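Local coordinates for protein ribonucleoside-diphosphate reductase (Pseudomonas aeruginosa, PDB 5IM3) that probably makes the precursors of DNA by reducing ribonucleoside diphosphates to 2'-deoxyribonucleotides, and binds dATP at allosteric sites that include the first of its two ATP cones, at residues Ile761-Ala773 and Arg865-Asn877. Numbering follows the deposited sequence.
Sequences IRNSNIMAIAPTA and RRQKWIDQAQSLN
The carboxylate of Asp871 grips two successive backbone amides of 761-773: OD2 takes the N-H of Ile766 at 2.7 Å, met on the syn side but 24° out of the carboxylate plane, and OD1 takes that of Met767 at 2.9 Å through its syn lone pair. The group reaches both because CG stands between the backbone N and carbonyl carbon of Asp871 (chi1 42°). The two bonds hold a backbone that has no regular helix or strand conformation here. Farther along, Ile769 and Gln874 form a single beta bridge, with Ile769 N bonded to Ala873 O and Ser875 N donating to Ile769 O at 2.8 Å, almost straight. Beside the bridge the side chains of Ile769 and Gln874 run side by side, CB to CB 3.6 Å. Ile769 carries its CD1 onto CD1 of Ile870 at 3.5 Å, the two chains crossing at about a right angle, while CG2 of Ile870 lies against Met767 O. SD of Met767 lies 3.6 Å from Trp869 O, and the bend at chi3 places CE near CG1 of Ile870. CG of Gln872 meets OD1 of Asn765 at 3.4 Å, their amide planes 60° apart; the Gln872 amide has its strongest polar partner in Thr591, and a water links Asn765 OD1 to Asp871 O. In the second shell, Arg866 NE donates to Gln874 OE1 in the guanidinium plane, holding the glutamine's end near Ile769 CD1, and Gln867 NE2 bonds to Gln872 O. Ser875 OG, close to Pro771 CD, is hydrogen-bonded to Cys587 O. The contact is buried in the barrel domain, joining the loop between helices 751-757 and 773-779 to the chain leaving helix 856-866. Ile766 and Ala768 make backbone bonds to Leu660 of strand 659-663, Ile766 and Arg866 pack on helix 679-707, and Trp869 touches helix 724-735.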
ATOM      1  N   ILE A 761      10.279  61.213  -7.475  1.00 64.08           N
ATOM      2  CA  ILE A 761      11.288  60.312  -6.939  1.00 64.91           C
ATOM      3  C   ILE A 761      12.116  59.770  -8.095  1.00 61.68           C
ATOM      4  O   ILE A 761      11.736  59.862  -9.266  1.00 60.32           O
ATOM      5  CB  ILE A 761      10.699  59.149  -6.105  1.00 64.61           C
ATOM      6  CG1 ILE A 761       9.769  58.275  -6.942  1.00 65.85           C
ATOM      7  CG2 ILE A 761       9.964  59.691  -4.897  1.00 68.00           C
ATOM      8  CD1 ILE A 761       9.299  57.051  -6.189  1.00 66.33           C
ATOM      9  N   ARG A 762      13.262  59.199  -7.742  1.00 55.66           N
ATOM     10  CA  ARG A 762      14.264  58.799  -8.716  1.00 53.86           C
ATOM     11  C   ARG A 762      14.036  57.401  -9.271  1.00 51.83           C
ATOM     12  O   ARG A 762      14.583  57.076 -10.330  1.00 49.06           O
ATOM     13  CB  ARG A 762      15.654  58.882  -8.069  1.00 52.70           C
ATOM     14  CG  ARG A 762      16.826  58.460  -8.944  1.00 50.79           C
ATOM     15  CD  ARG A 762      16.981  59.337 -10.172  1.00 53.39           C
ATOM     16  NE  ARG A 762      18.195  58.998 -10.907  1.00 53.51           N
ATOM     17  CZ  ARG A 762      18.549  59.539 -12.065  1.00 53.80           C
ATOM     18  NH1 ARG A 762      17.776  60.451 -12.637  1.00 56.05           N
ATOM     19  NH2 ARG A 762      19.677  59.164 -12.652  1.00 54.59           N
ATOM     20  N   ASN A 763      13.234  56.573  -8.599  1.00 52.03           N
ATOM     21  CA  ASN A 763      13.139  55.159  -8.929  1.00 51.61           C
ATOM     22  C   ASN A 763      11.686  54.703  -8.903  1.00 51.49           C
ATOM     23  O   ASN A 763      10.954  55.001  -7.954  1.00 52.98           O
ATOM     24  CB  ASN A 763      13.969  54.327  -7.947  1.00 49.10           C
ATOM     25  CG  ASN A 763      15.382  54.851  -7.789  1.00 50.11           C
ATOM     26  OD1 ASN A 763      15.693  55.565  -6.834  1.00 50.52           O
ATOM     27  ND2 ASN A 763      16.248  54.496  -8.729  1.00 49.34           N
ATOM     28  N   SER A 764      11.278  53.966  -9.941  1.00 46.79           N
ATOM     29  CA  SER A 764       9.899  53.489 -10.029  1.00 51.29           C
ATOM     30  C   SER A 764       9.599  52.434  -8.975  1.00 47.41           C
ATOM     31  O   SER A 764       8.472  52.366  -8.470  1.00 46.33           O
ATOM     32  CB  SER A 764       9.624  52.922 -11.425  1.00 48.83           C
ATOM     33  OG  SER A 764      10.499  51.846 -11.717  1.00 45.29           O
ATOM     34  N   ASN A 765      10.580  51.601  -8.645  1.00 46.83           N
ATOM     35  CA  ASN A 765      10.468  50.613  -7.586  1.00 47.51           C
ATOM     36  C   ASN A 765      11.730  50.687  -6.739  1.00 50.80           C
ATOM     37  O   ASN A 765      12.820  50.960  -7.253  1.00 50.00           O
ATOM     38  CB  ASN A 765      10.276  49.192  -8.150  1.00 45.90           C
ATOM     39  CG  ASN A 765       8.897  48.980  -8.765  1.00 45.16           C
ATOM     40  OD1 ASN A 765       7.991  48.455  -8.116  1.00 45.00           O
ATOM     41  ND2 ASN A 765       8.737  49.383 -10.024  1.00 42.71           N
ATOM     42  N   ILE A 766      11.577  50.452  -5.434  1.00 54.46           N
ATOM     43  CA  ILE A 766      12.652  50.649  -4.467  1.00 56.22           C
ATOM     44  C   ILE A 766      13.067  49.337  -3.811  1.00 56.01           C
ATOM     45  O   ILE A 766      14.260  49.039  -3.695  1.00 54.79           O
ATOM     46  CB  ILE A 766      12.258  51.681  -3.388  1.00 58.92           C
ATOM     47  CG1 ILE A 766      11.571  52.912  -3.989  1.00 59.07           C
ATOM     48  CG2 ILE A 766      13.499  52.104  -2.619  1.00 59.21           C
ATOM     49  CD1 ILE A 766      12.486  53.816  -4.743  1.00 60.71           C
ATOM     50  N   MET A 767      12.097  48.550  -3.351  1.00 56.63           N
ATOM     51  CA  MET A 767      12.353  47.473  -2.406  1.00 57.45           C
ATOM     52  C   MET A 767      11.959  46.118  -2.974  1.00 55.18           C
ATOM     53  O   MET A 767      10.946  45.987  -3.668  1.00 54.58           O
ATOM     54  CB  MET A 767      11.592  47.717  -1.110  1.00 61.47           C
ATOM     55  CG  MET A 767      11.875  49.070  -0.496  1.00 65.66           C
ATOM     56  SD  MET A 767      10.630  49.511   0.713  1.00 69.27           S
ATOM     57  CE  MET A 767      11.042  48.360   2.021  1.00 70.03           C
ATOM     58  N   ALA A 768      12.771  45.113  -2.654  1.00 50.08           N
ATOM     59  CA  ALA A 768      12.480  43.723  -2.975  1.00 48.79           C
ATOM     60  C   ALA A 768      13.395  42.859  -2.123  1.00 45.34           C
ATOM     61  O   ALA A 768      14.594  43.140  -2.028  1.00 44.68           O
ATOM     62  CB  ALA A 768      12.693  43.437  -4.464  1.00 46.49           C
ATOM     63  N   ILE A 769      12.836  41.827  -1.499  1.00 40.11           N
ATOM     64  CA  ILE A 769      13.597  40.929  -0.636  1.00 41.75           C
ATOM     65  C   ILE A 769      13.907  39.681  -1.453  1.00 41.28           C
ATOM     66  O   ILE A 769      13.044  38.826  -1.667  1.00 41.42           O
ATOM     67  CB  ILE A 769      12.843  40.595   0.655  1.00 43.01           C
ATOM     68  CG1 ILE A 769      12.560  41.871   1.452  1.00 42.21           C
ATOM     69  CG2 ILE A 769      13.652  39.618   1.506  1.00 40.97           C
ATOM     70  CD1 ILE A 769      11.710  41.641   2.698  1.00 46.34           C
ATOM     71  N   ALA A 770      15.146  39.576  -1.899  1.00 46.20           N
ATOM     72  CA  ALA A 770      15.639  38.472  -2.697  1.00 46.12           C
ATOM     73  C   ALA A 770      16.464  37.524  -1.843  1.00 47.56           C
ATOM     74  O   ALA A 770      16.895  37.881  -0.742  1.00 48.86           O
ATOM     75  CB  ALA A 770      16.495  38.999  -3.851  1.00 46.71           C
ATOM     76  N   PRO A 771      16.702  36.300  -2.312  1.00 45.29           N
ATOM     77  CA  PRO A 771      17.637  35.421  -1.601  1.00 47.37           C
ATOM     78  C   PRO A 771      19.013  36.066  -1.523  1.00 47.56           C
ATOM     79  O   PRO A 771      19.384  36.891  -2.359  1.00 49.29           O
ATOM     80  CB  PRO A 771      17.651  34.147  -2.455  1.00 45.31           C
ATOM     81  CG  PRO A 771      16.349  34.178  -3.198  1.00 44.54           C
ATOM     82  CD  PRO A 771      16.092  35.627  -3.469  1.00 44.74           C
ATOM     83  N   THR A 772      19.770  35.684  -0.494  1.00 46.80           N
ATOM     84  CA  THR A 772      21.054  36.312  -0.191  1.00 48.94           C
ATOM     85  C   THR A 772      22.088  35.260   0.174  1.00 51.28           C
ATOM     86  O   THR A 772      22.919  35.470   1.065  1.00 48.94           O
ATOM     87  CB  THR A 772      20.920  37.319   0.951  1.00 49.28           C
ATOM     88  OG1 THR A 772      20.569  36.625   2.154  1.00 50.68           O
ATOM     89  CG2 THR A 772      19.859  38.366   0.640  1.00 48.21           C
ATOM     90  N   ALA A 773      22.044  34.112  -0.505  1.00 57.36           N
ATOM     91  CA  ALA A 773      22.917  32.990  -0.171  1.00 58.76           C
ATOM     92  C   ALA A 773      24.358  33.439   0.055  1.00 59.57           C
ATOM     93  O   ALA A 773      24.904  33.302   1.156  1.00 59.73           O
ATOM     94  CB  ALA A 773      22.852  31.943  -1.284  1.00 60.91           C
ATOM     95  N   ARG A 865       2.875  41.243   6.514  1.00 55.75           N
ATOM     96  CA  ARG A 865       3.041  42.594   7.034  1.00 60.36           C
ATOM     97  C   ARG A 865       4.247  43.295   6.429  1.00 59.52           C
ATOM     98  O   ARG A 865       4.242  44.524   6.301  1.00 60.55           O
ATOM     99  CB  ARG A 865       3.156  42.564   8.555  1.00 64.70           C
ATOM    100  CG  ARG A 865       1.814  42.443   9.244  1.00 67.03           C
ATOM    101  CD  ARG A 865       1.939  41.580  10.461  1.00 68.87           C
ATOM    102  NE  ARG A 865       0.665  41.362  11.136  1.00 72.93           N
ATOM    103  CZ  ARG A 865       0.155  42.170  12.058  1.00 75.58           C
ATOM    104  NH1 ARG A 865       0.796  43.276  12.413  1.00 75.77           N
ATOM    105  NH2 ARG A 865      -1.010  41.876  12.621  1.00 78.49           N
ATOM    106  N   ARG A 866       5.285  42.545   6.056  1.00 60.39           N
ATOM    107  CA  ARG A 866       6.388  43.156   5.323  1.00 61.61           C
ATOM    108  C   ARG A 866       5.921  43.640   3.958  1.00 59.04           C
ATOM    109  O   ARG A 866       6.335  44.709   3.495  1.00 58.74           O
ATOM    110  CB  ARG A 866       7.543  42.163   5.181  1.00 60.18           C
ATOM    111  CG  ARG A 866       8.347  41.971   6.459  1.00 63.16           C
ATOM    112  CD  ARG A 866       9.577  41.109   6.218  1.00 62.14           C
ATOM    113  NE  ARG A 866       9.203  39.742   5.865  1.00 64.98           N
ATOM    114  CZ  ARG A 866       9.125  38.732   6.727  1.00 64.93           C
ATOM    115  NH1 ARG A 866       9.408  38.914   8.012  1.00 67.82           N
ATOM    116  NH2 ARG A 866       8.765  37.531   6.300  1.00 64.12           N
ATOM    117  N   GLN A 867       5.033  42.877   3.315  1.00 56.00           N
ATOM    118  CA  GLN A 867       4.554  43.222   1.982  1.00 55.83           C
ATOM    119  C   GLN A 867       3.721  44.496   1.967  1.00 56.59           C
ATOM    120  O   GLN A 867       3.494  45.059   0.891  1.00 57.61           O
ATOM    121  CB  GLN A 867       3.732  42.063   1.410  1.00 54.53           C
ATOM    122  CG  GLN A 867       3.401  42.193  -0.073  1.00 54.05           C
ATOM    123  CD  GLN A 867       4.634  42.392  -0.933  1.00 52.70           C
ATOM    124  OE1 GLN A 867       5.402  41.459  -1.163  1.00 50.61           O
ATOM    125  NE2 GLN A 867       4.833  43.617  -1.408  1.00 54.35           N
ATOM    126  N   LYS A 868       3.255  44.966   3.125  1.00 60.87           N
ATOM    127  CA  LYS A 868       2.488  46.207   3.150  1.00 63.27           C
ATOM    128  C   LYS A 868       3.345  47.398   2.764  1.00 61.99           C
ATOM    129  O   LYS A 868       2.826  48.404   2.269  1.00 62.43           O
ATOM    130  CB  LYS A 868       1.905  46.448   4.535  1.00 64.28           C
ATOM    131  CG  LYS A 868       1.266  45.236   5.162  1.00 64.45           C
ATOM    132  CD  LYS A 868       0.585  45.591   6.473  1.00 67.01           C
ATOM    133  CE  LYS A 868       1.522  46.293   7.451  1.00 69.50           C
ATOM    134  NZ  LYS A 868       0.824  46.683   8.703  1.00 73.65           N
ATOM    135  N   TRP A 869       4.651  47.311   3.000  1.00 59.68           N
ATOM    136  CA  TRP A 869       5.558  48.425   2.793  1.00 61.26           C
ATOM    137  C   TRP A 869       6.441  48.257   1.567  1.00 60.34           C
ATOM    138  O   TRP A 869       7.050  49.235   1.122  1.00 64.07           O
ATOM    139  CB  TRP A 869       6.433  48.606   4.038  1.00 60.15           C
ATOM    140  CG  TRP A 869       5.639  48.578   5.309  1.00 59.92           C
ATOM    141  CD1 TRP A 869       5.581  47.564   6.222  1.00 58.64           C
ATOM    142  CD2 TRP A 869       4.770  49.607   5.798  1.00 61.37           C
ATOM    143  NE1 TRP A 869       4.738  47.902   7.253  1.00 60.62           N
ATOM    144  CE2 TRP A 869       4.225  49.149   7.014  1.00 63.74           C
ATOM    145  CE3 TRP A 869       4.402  50.869   5.326  1.00 63.67           C
ATOM    146  CZ2 TRP A 869       3.337  49.914   7.769  1.00 67.28           C
ATOM    147  CZ3 TRP A 869       3.520  51.627   6.077  1.00 67.79           C
ATOM    148  CH2 TRP A 869       2.997  51.145   7.283  1.00 69.07           C
ATOM    149  N   ILE A 870       6.520  47.056   1.012  1.00 53.07           N
ATOM    150  CA  ILE A 870       7.377  46.772  -0.129  1.00 52.67           C
ATOM    151  C   ILE A 870       6.583  47.030  -1.404  1.00 53.47           C
ATOM    152  O   ILE A 870       5.431  46.593  -1.530  1.00 50.76           O
ATOM    153  CB  ILE A 870       7.894  45.324  -0.067  1.00 51.15           C
ATOM    154  CG1 ILE A 870       8.717  45.121   1.211  1.00 50.97           C
ATOM    155  CG2 ILE A 870       8.719  44.982  -1.302  1.00 50.97           C
ATOM    156  CD1 ILE A 870       9.083  43.681   1.500  1.00 50.36           C
ATOM    157  N   ASP A 871       7.190  47.757  -2.348  1.00 55.41           N
ATOM    158  CA  ASP A 871       6.503  48.029  -3.609  1.00 56.28           C
ATOM    159  C   ASP A 871       6.597  46.859  -4.582  1.00 51.13           C
ATOM    160  O   ASP A 871       5.696  46.683  -5.405  1.00 50.01           O
ATOM    161  CB  ASP A 871       7.040  49.310  -4.264  1.00 57.90           C
ATOM    162  CG  ASP A 871       8.549  49.437  -4.180  1.00 60.10           C
ATOM    163  OD1 ASP A 871       9.221  48.467  -3.777  1.00 60.51           O
ATOM    164  OD2 ASP A 871       9.066  50.520  -4.519  1.00 63.64           O
ATOM    165  N   GLN A 872       7.645  46.049  -4.502  1.00 51.53           N
ATOM    166  CA  GLN A 872       7.754  44.826  -5.289  1.00 49.26           C
ATOM    167  C   GLN A 872       7.292  43.648  -4.427  1.00 46.17           C
ATOM    168  O   GLN A 872       6.201  43.744  -3.857  1.00 47.81           O
ATOM    169  CB  GLN A 872       9.171  44.700  -5.847  1.00 50.27           C
ATOM    170  CG  GLN A 872       9.639  45.903  -6.644  1.00 52.35           C
ATOM    171  CD  GLN A 872      10.764  45.559  -7.601  1.00 51.31           C
ATOM    172  OE1 GLN A 872      10.628  44.675  -8.448  1.00 49.48           O
ATOM    173  NE2 GLN A 872      11.886  46.251  -7.464  1.00 52.45           N
ATOM    174  N   ALA A 873       8.044  42.561  -4.302  1.00 42.54           N
ATOM    175  CA  ALA A 873       7.598  41.386  -3.558  1.00 43.60           C
ATOM    176  C   ALA A 873       8.763  40.885  -2.705  1.00 43.55           C
ATOM    177  O   ALA A 873       9.716  41.617  -2.419  1.00 40.84           O
ATOM    178  CB  ALA A 873       7.053  40.325  -4.526  1.00 40.93           C
ATOM    179  N   GLN A 874       8.689  39.624  -2.278  1.00 47.32           N
ATOM    180  CA  GLN A 874       9.741  39.021  -1.472  1.00 50.20           C
ATOM    181  C   GLN A 874       9.770  37.520  -1.716  1.00 48.84           C
ATOM    182  O   GLN A 874       8.720  36.875  -1.794  1.00 52.32           O
ATOM    183  CB  GLN A 874       9.533  39.310   0.023  1.00 56.52           C
ATOM    184  CG  GLN A 874       8.168  38.923   0.556  1.00 57.42           C
ATOM    185  CD  GLN A 874       7.875  39.533   1.915  1.00 61.13           C
ATOM    186  OE1 GLN A 874       8.615  39.326   2.880  1.00 61.61           O
ATOM    187  NE2 GLN A 874       6.791  40.298   1.996  1.00 63.13           N
ATOM    188  N   SER A 875      10.979  36.974  -1.841  1.00 43.49           N
ATOM    189  CA  SER A 875      11.149  35.536  -2.023  1.00 42.33           C
ATOM    190  C   SER A 875      10.817  34.813  -0.724  1.00 43.94           C
ATOM    191  O   SER A 875      11.508  34.990   0.287  1.00 45.66           O
ATOM    192  CB  SER A 875      12.576  35.224  -2.460  1.00 39.84           C
ATOM    193  OG  SER A 875      12.876  35.872  -3.676  1.00 41.12           O
ATOM    194  N   LEU A 876       9.771  33.996  -0.749  1.00 45.82           N
ATOM    195  CA  LEU A 876       9.209  33.406   0.462  1.00 47.73           C
ATOM    196  C   LEU A 876       9.196  31.889   0.333  1.00 47.98           C
ATOM    197  O   LEU A 876       8.276  31.319  -0.262  1.00 47.26           O
ATOM    198  CB  LEU A 876       7.804  33.939   0.717  1.00 48.18           C
ATOM    199  CG  LEU A 876       7.183  33.511   2.047  1.00 51.43           C
ATOM    200  CD1 LEU A 876       7.984  34.064   3.221  1.00 50.25           C
ATOM    201  CD2 LEU A 876       5.735  33.963   2.121  1.00 52.04           C
ATOM    202  N   ASN A 877      10.204  31.234   0.896  1.00 49.50           N
ATOM    203  CA  ASN A 877      10.171  29.788   1.036  1.00 50.77           C
ATOM    204  C   ASN A 877       9.259  29.407   2.193  1.00 50.19           C
ATOM    205  O   ASN A 877       9.218  30.087   3.222  1.00 49.76           O
ATOM    206  CB  ASN A 877      11.574  29.237   1.266  1.00 52.10           C
ATOM    207  CG  ASN A 877      12.465  29.410   0.061  1.00 53.91           C
ATOM    208  OD1 ASN A 877      12.028  29.241  -1.078  1.00 53.85           O
ATOM    209  ND2 ASN A 877      13.718  29.764   0.302  1.00 55.47           N
TER
HETATM  210  O   HOH W   1       5.731  46.812  -8.130  1.00 47.23           O